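PDB 3KD4: putative protease from Parabacteroides distasonis ATCC 8503, which is of unproven function but is probably an exported hydrolase, perhaps a protease. Local coordinates for residues L215-L218 and D219-K223; I264-M268 and T269-V273; I290-L293 and L294-L298. One frame throughout, in Å; residues are numbered along the deposited sequence. Where two conformers were deposited one is given.

Contact 1: L215-L218 and D219-K223. With PO4 (phosphate ion), chain E.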
loop_
_atom_site.group_PDB
_atom_site.type_symbol
_atom_site.label_atom_id
_atom_site.label_comp_id
_atom_site.label_asym_id
_atom_site.label_seq_id
_atom_site.Cartn_x
_atom_site.Cartn_y
_atom_site.Cartn_z
ATOM N N LEU A 215 -8.179 6.334 17.895
ATOM C CA LEU A 215 -7.148 5.338 18.241
ATOM C C LEU A 215 -7.397 4.689 19.608
ATOM O O LEU A 215 -7.241 3.472 19.760
ATOM C CB LEU A 215 -5.752 5.987 18.173
ATOM C CG LEU A 215 -5.322 6.462 16.772
ATOM C CD1 LEU A 215 -4.011 7.280 16.794
ATOM C CD2 LEU A 215 -5.229 5.273 15.784
ATOM N N ALA A 216 -7.849 5.481 20.574
ATOM C CA ALA A 216 -8.154 4.962 21.943
ATOM C C ALA A 216 -9.349 4.031 21.880
ATOM O O ALA A 216 -9.375 2.988 22.537
ATOM C CB ALA A 216 -8.419 6.122 22.980
ATOM N N THR A 217 -10.337 4.390 21.076
ATOM C CA THR A 217 -11.439 3.471 20.869
ATOM C C THR A 217 -10.990 2.135 20.265
ATOM O O THR A 217 -11.418 1.070 20.712
ATOM C CB THR A 217 -12.541 4.109 20.036
ATOM O OG1 THR A 217 -13.103 5.174 20.841
ATOM C CG2 THR A 217 -13.616 3.055 19.687
ATOM N N LEU A 218 -10.139 2.189 19.257
ATOM C CA LEU A 218 -9.610 0.967 18.667
ATOM C C LEU A 218 -8.889 0.121 19.720
ATOM O O LEU A 218 -9.117 -1.088 19.852
ATOM C CB LEU A 218 -8.688 1.278 17.492
ATOM C CG LEU A 218 -8.015 0.103 16.760
ATOM C CD1 LEU A 218 -9.067 -0.886 16.171
ATOM C CD2 LEU A 218 -7.076 0.615 15.656
ATOM N N ASP A 219 -8.047 0.769 20.492
ATOM C CA ASP A 219 -7.308 0.085 21.524
ATOM C C ASP A 219 -8.230 -0.610 22.526
ATOM O O ASP A 219 -7.991 -1.755 22.890
ATOM C CB ASP A 219 -6.455 1.094 22.237
ATOM C CG ASP A 219 -5.297 0.477 23.015
ATOM O OD1 ASP A 219 -4.982 -0.740 22.928
ATOM O OD2 ASP A 219 -4.663 1.293 23.682
ATOM N N LYS A 220 -9.287 0.084 22.958
ATOM C CA LYS A 220 -10.218 -0.491 23.948
ATOM C C LYS A 220 -10.854 -1.746 23.388
ATOM O O LYS A 220 -10.981 -2.722 24.078
ATOM C CB LYS A 220 -11.315 0.496 24.357
ATOM C CG LYS A 220 -10.794 1.594 25.262
ATOM C CD LYS A 220 -11.834 2.720 25.537
ATOM C CE LYS A 220 -11.154 3.960 26.205
ATOM N NZ LYS A 220 -12.164 5.029 26.481
ATOM N N ARG A 221 -11.253 -1.684 22.131
ATOM C CA ARG A 221 -11.892 -2.802 21.462
ATOM C C ARG A 221 -10.888 -3.944 21.299
ATOM O O ARG A 221 -11.245 -5.119 21.469
ATOM C CB ARG A 221 -12.508 -2.339 20.124
ATOM C CG ARG A 221 -13.636 -1.286 20.339
ATOM C CD ARG A 221 -14.159 -0.577 19.073
ATOM N NE ARG A 221 -15.444 -1.073 18.584
ATOM C CZ ARG A 221 -15.591 -1.687 17.423
ATOM N NH1 ARG A 221 -14.540 -1.890 16.667
ATOM N NH2 ARG A 221 -16.767 -2.111 17.014
ATOM N N LEU A 222 -9.638 -3.600 20.984
ATOM C CA LEU A 222 -8.608 -4.635 20.843
ATOM C C LEU A 222 -8.445 -5.383 22.157
ATOM O O LEU A 222 -8.286 -6.608 22.153
ATOM C CB LEU A 222 -7.279 -4.049 20.402
ATOM C CG LEU A 222 -7.196 -3.584 18.953
ATOM C CD1 LEU A 222 -5.797 -3.140 18.609
ATOM C CD2 LEU A 222 -7.648 -4.664 18.008
ATOM N N LYS A 223 -8.519 -4.640 23.267
ATOM C CA LYS A 223 -8.268 -5.169 24.610
ATOM C C LYS A 223 -9.472 -5.872 25.223
ATOM O O LYS A 223 -9.350 -6.461 26.272
ATOM C CB LYS A 223 -7.780 -4.065 25.555
ATOM C CG LYS A 223 -6.363 -3.539 25.263
ATOM C CD LYS A 223 -6.125 -2.183 25.924
ATOM C CE LYS A 223 -4.630 -1.849 26.212
ATOM N NZ LYS A 223 -3.592 -1.857 25.088
HETATM P P PO4 E . -10.224 7.983 27.845
HETATM O O1 PO4 E . -11.327 8.708 27.083
HETATM O O2 PO4 E . -10.384 8.220 29.342
HETATM O O3 PO4 E . -10.205 6.514 27.560
HETATM O O4 PO4 E . -8.825 8.505 27.551
#

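Contact 2: I264-M268 and T269-V273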
loop_
_atom_site.group_PDB
_atom_site.type_symbol
_atom_site.label_atom_id
_atom_site.label_comp_id
_atom_site.label_asym_id
_atom_site.label_seq_id
_atom_site.Cartn_x
_atom_site.Cartn_y
_atom_site.Cartn_z
ATOM N N ILE A 264 -8.308 -8.680 5.090
ATOM C CA ILE A 264 -9.666 -8.157 5.183
ATOM C C ILE A 264 -9.611 -6.726 5.694
ATOM O O ILE A 264 -9.084 -6.469 6.783
ATOM C CB ILE A 264 -10.510 -9.004 6.089
ATOM C CG1 ILE A 264 -10.482 -10.448 5.567
ATOM C CG2 ILE A 264 -11.944 -8.473 6.150
ATOM C CD1 ILE A 264 -10.905 -11.406 6.571
ATOM N N PRO A 265 -10.134 -5.776 4.886
ATOM C CA PRO A 265 -10.118 -4.380 5.297
ATOM C C PRO A 265 -10.825 -4.251 6.634
ATOM O O PRO A 265 -11.790 -4.996 6.912
ATOM C CB PRO A 265 -10.931 -3.664 4.196
ATOM C CG PRO A 265 -10.893 -4.605 3.021
ATOM C CD PRO A 265 -10.823 -5.962 3.587
HETATM N N MSE A 266 -10.365 -3.301 7.437
HETATM C CA MSE A 266 -10.941 -3.111 8.772
HETATM C C MSE A 266 -12.410 -2.777 8.729
HETATM O O MSE A 266 -13.169 -3.183 9.607
HETATM C CB MSE A 266 -10.178 -2.019 9.520
HETATM C CG MSE A 266 -8.742 -2.405 9.866
HETATM SE SE MSE A 266 -7.945 -1.182 11.180
HETATM C CE MSE A 266 -7.715 0.379 10.019
ATOM N N ALA A 267 -12.817 -2.016 7.718
ATOM C CA ALA A 267 -14.220 -1.643 7.547
ATOM C C ALA A 267 -15.110 -2.874 7.447
ATOM O O ALA A 267 -16.255 -2.852 7.893
ATOM C CB ALA A 267 -14.405 -0.778 6.290
HETATM N N MSE A 268 -14.591 -3.942 6.863
HETATM C CA MSE A 268 -15.370 -5.174 6.669
HETATM C C MSE A 268 -15.384 -6.007 7.926
HETATM O O MSE A 268 -16.007 -7.066 7.962
HETATM C CB MSE A 268 -14.833 -5.968 5.478
HETATM C CG MSE A 268 -15.072 -5.273 4.131
HETATM SE SE MSE A 268 -17.014 -5.202 3.845
HETATM C CE MSE A 268 -17.482 -3.450 4.751
ATOM N N THR A 269 -14.713 -5.547 8.977
ATOM C CA THR A 269 -14.851 -6.206 10.275
ATOM C C THR A 269 -15.419 -5.225 11.322
ATOM O O THR A 269 -15.338 -5.460 12.508
ATOM C CB THR A 269 -13.489 -6.812 10.766
ATOM O OG1 THR A 269 -12.601 -5.765 11.152
ATOM C CG2 THR A 269 -12.801 -7.615 9.673
ATOM N N GLY A 270 -15.982 -4.114 10.895
ATOM C CA GLY A 270 -16.431 -3.107 11.868
ATOM C C GLY A 270 -15.313 -2.549 12.749
ATOM O O GLY A 270 -15.566 -2.129 13.890
ATOM N N TYR A 271 -14.092 -2.528 12.219
ATOM C CA TYR A 271 -12.926 -2.083 12.974
ATOM C C TYR A 271 -12.719 -2.868 14.289
ATOM O O TYR A 271 -12.373 -2.294 15.320
ATOM C CB TYR A 271 -12.991 -0.557 13.249
ATOM C CG TYR A 271 -13.048 0.234 11.989
ATOM C CD1 TYR A 271 -11.883 0.588 11.325
ATOM C CD2 TYR A 271 -14.265 0.551 11.399
ATOM C CE1 TYR A 271 -11.914 1.289 10.151
ATOM C CE2 TYR A 271 -14.313 1.276 10.208
ATOM C CZ TYR A 271 -13.140 1.613 9.584
ATOM O OH TYR A 271 -13.171 2.329 8.428
ATOM N N THR A 272 -12.870 -4.189 14.238
ATOM C CA THR A 272 -12.409 -4.927 15.422
ATOM C C THR A 272 -11.824 -6.264 15.011
ATOM O O THR A 272 -11.415 -6.442 13.834
ATOM C CB THR A 272 -13.486 -5.007 16.571
ATOM O OG1 THR A 272 -12.908 -5.574 17.792
ATOM C CG2 THR A 272 -14.690 -5.799 16.104
ATOM N N VAL A 273 -11.615 -7.103 16.012
ATOM C CA VAL A 273 -10.822 -8.308 15.906
ATOM C C VAL A 273 -11.627 -9.432 16.462
ATOM O O VAL A 273 -12.531 -9.197 17.260
ATOM C CB VAL A 273 -9.509 -8.173 16.714
ATOM C CG1 VAL A 273 -8.532 -7.223 15.981
ATOM C CG2 VAL A 273 -9.746 -7.750 18.211
#

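Contact 3: I290-L293 and L294-L298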
loop_
_atom_site.group_PDB
_atom_site.type_symbol
_atom_site.label_atom_id
_atom_site.label_comp_id
_atom_site.label_asym_id
_atom_site.label_seq_id
_atom_site.Cartn_x
_atom_site.Cartn_y
_atom_site.Cartn_z
ATOM N N ILE A 290 -3.294 -9.759 13.852
ATOM C CA ILE A 290 -1.913 -10.178 14.032
ATOM C C ILE A 290 -1.116 -9.162 14.847
ATOM O O ILE A 290 -0.373 -9.525 15.776
ATOM C CB ILE A 290 -1.244 -10.507 12.655
ATOM C CG1 ILE A 290 -1.917 -11.741 12.032
ATOM C CG2 ILE A 290 0.278 -10.749 12.807
ATOM C CD1 ILE A 290 -1.560 -11.970 10.526
ATOM N N ALA A 291 -1.312 -7.891 14.551
ATOM C CA ALA A 291 -0.662 -6.840 15.312
ATOM C C ALA A 291 -1.000 -6.935 16.804
ATOM O O ALA A 291 -0.124 -6.777 17.636
ATOM C CB ALA A 291 -1.068 -5.465 14.771
ATOM N N GLN A 292 -2.265 -7.171 17.136
ATOM C CA GLN A 292 -2.690 -7.232 18.549
ATOM C C GLN A 292 -2.213 -8.496 19.211
ATOM O O GLN A 292 -1.814 -8.465 20.367
ATOM C CB GLN A 292 -4.210 -7.095 18.703
ATOM C CG GLN A 292 -4.717 -7.110 20.153
ATOM C CD GLN A 292 -4.189 -5.990 21.033
ATOM O OE1 GLN A 292 -3.482 -5.104 20.573
ATOM N NE2 GLN A 292 -4.560 -6.022 22.316
ATOM N N LEU A 293 -2.226 -9.610 18.477
ATOM C CA LEU A 293 -1.710 -10.872 19.018
ATOM C C LEU A 293 -0.219 -10.752 19.422
ATOM O O LEU A 293 0.208 -11.135 20.531
ATOM C CB LEU A 293 -1.899 -11.994 17.991
ATOM C CG LEU A 293 -1.348 -13.350 18.443
ATOM C CD1 LEU A 293 -2.001 -13.744 19.795
ATOM C CD2 LEU A 293 -1.529 -14.467 17.368
ATOM N N LEU A 294 0.567 -10.199 18.519
ATOM C CA LEU A 294 1.988 -9.986 18.755
ATOM C C LEU A 294 2.180 -9.038 19.961
ATOM O O LEU A 294 2.948 -9.309 20.864
ATOM C CB LEU A 294 2.582 -9.401 17.469
ATOM C CG LEU A 294 4.052 -9.008 17.368
ATOM C CD1 LEU A 294 4.985 -10.205 17.651
ATOM C CD2 LEU A 294 4.318 -8.358 15.986
ATOM N N ASN A 295 1.458 -7.917 19.963
ATOM C CA ASN A 295 1.494 -6.984 21.091
ATOM C C ASN A 295 1.149 -7.654 22.442
ATOM O O ASN A 295 1.878 -7.482 23.435
ATOM C CB ASN A 295 0.532 -5.822 20.788
ATOM C CG ASN A 295 0.528 -4.770 21.867
ATOM O OD1 ASN A 295 1.575 -4.265 22.267
ATOM N ND2 ASN A 295 -0.655 -4.461 22.366
ATOM N N VAL A 296 0.069 -8.423 22.477
ATOM C CA VAL A 296 -0.344 -9.118 23.708
ATOM C C VAL A 296 0.749 -10.096 24.165
ATOM O O VAL A 296 1.104 -10.153 25.335
ATOM C CB VAL A 296 -1.651 -9.886 23.498
ATOM C CG1 VAL A 296 -1.890 -10.904 24.626
ATOM C CG2 VAL A 296 -2.838 -8.889 23.356
HETATM N N MSE A 297 1.313 -10.827 23.220
HETATM C CA MSE A 297 2.299 -11.852 23.565
HETATM C C MSE A 297 3.615 -11.204 23.986
HETATM O O MSE A 297 4.211 -11.601 24.999
HETATM C CB MSE A 297 2.486 -12.806 22.394
HETATM C CG MSE A 297 1.279 -13.651 22.162
HETATM SE SE MSE A 297 1.516 -15.052 20.790
HETATM C CE MSE A 297 2.479 -16.310 21.951
ATOM N N LEU A 298 4.084 -10.211 23.228
ATOM C CA LEU A 298 5.298 -9.477 23.647
ATOM C C LEU A 298 5.166 -8.906 25.059
ATOM O O LEU A 298 6.030 -9.134 25.906
ATOM C CB LEU A 298 5.656 -8.361 22.675
ATOM C CG LEU A 298 6.089 -8.830 21.285
ATOM C CD1 LEU A 298 6.148 -7.620 20.327
ATOM C CD2 LEU A 298 7.425 -9.561 21.349
#

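Contact 1: L215-L218 and D219-K223
With OG1 set beside the backbone N (chi1 -67°), T217 leaves CG2 on the opposite side from that N, while R221 one turn on has CG anti to its carbonyl carbon (chi1 -63°). The two side chains run side by side in the same direction, and in the R221 conformer given T217 CG2 lies 3.7 Å from R221 CD. This i to i+4 pairing belongs to an ordinary alpha helix, 211-222, and the backbone evidence agrees: R221 N donates to T217 O at 3.1 Å and L222 N to L218 O at 2.8 Å. On the buried side L218 CD1 approaches L222 CG at 4.3 Å, and both leucines also pack on L288 of helix 287-300. K220 extends from the helix with CG 3.4 Å from A216 O, and its NZ donates to phosphate O3 at 2.7 Å; this ion is likely a crystallisation additive. K223 NZ forms a salt bridge with D219 OD1 at 2.8 Å, meeting the syn side of the carboxylate 24° out of its plane. T217 OG1 bonds back to A213 O. The helix is amphipathic, with L215, L218 and L222 buried and K220 exposed, and the ammonium group of K223 would be expected to stabilise the charged form of D219.

Contact 2: I264-M268 and T269-V273
Y271 lays its ring against M266 and A267, with A267 CA over one face, 4.3 Å from the centroid and 26° off the ring normal, a CH-pi contact. M266 CB meets the ring at CD1, 3.6 Å away. The chi1 of -59° at Y271, which sets CG anti to the carbonyl carbon, swings the ring back over the preceding 3-10 turn, 266-268. T269 N closes that turn on M266 O at 2.9 Å, and Y271 N closes a wider i to i+5 loop on the same oxygen at 2.8 Å. The two donors come from opposite faces of the carbonyl plane, neither on a lone pair. With a weak bond from G270 N to A267 O (3.3 Å) and positive phi at G270, this is a Schellman motif; Y271 has positive phi as well. T269 OG1 also lies 3.1 Å from M266 O, but T272 O is a competing acceptor and the choice is not settled. By its methyl, T269 CG2, it touches I264 CG2 at 3.7 Å in the I264 conformer given. Outside the turn, A267 O accepts a bond from Y125 OH, and Y271 OH binds a glycerol. The chemistry is consistent with a turn held in part by its own backbone bonds.

Contact 3: I290-L293 and L294-L298
L294 N, N295 N, V296 N and M297 N each donate to the carbonyl four residues back. The segment is thus regular alpha helix, part of helix 287-300, and its side chains pair at the i to i+3 and i to i+4 spacings. L293 and M297, the latter a selenomethionine, lie side by side and point the same way: L293 CD1 is 3.9 Å from M297 SE and 4.0 Å from its CG. L293 has CG anti to the backbone N (chi1 178°), whereas M297 has CG anti to the carbonyl carbon (chi1 -69°), which turns its chain back to within 3.2 Å of L293 O, measured from CG. This strip is covered by helices: M297 meets A234 and L237 of helix 228-238, and L293 meets I276 and L280 of helix 276-282. L294 points to another flank, where I251 and I255 of helix 244-258 receive it. Q292 and N295 face strand 305-312, both touching V307, so the helix is packed between other helices and the five-stranded antiparallel sheet. The Q292 chain bends at chi2 (61°) and crosses V296 obliquely. At this crossing V296 CG2 touches the amide end of Q292, 3.5 Å from NE2, and also lies 3.2 Å from Q292 O.

Overall arrangement
Helix 211-222 of contact 1 is the common neighbour: it touches both other contacts, whereas contacts 2 and 3 come no nearer than about 5 Å between nearest atoms. The centres of contacts 1 and 2 are about 13 Å apart, joined by L222 CD2 packing on V273 CG1 at 3.4 Å and, in the R221 conformer given, by a probable hydrogen bond from R221 NH1 to G270 O at 3.0 Å. Contact 3 lies about 14 Å from contact 1, centre to centre, and meets it where L222 CD1 approaches Q292 OE1 at 3.6 Å. L288 touches L218, L222, M266 and V273. Glycerol lies about 3 Å from the Y271 side chain, and one about 4 Å from that of L294; no active site is established here.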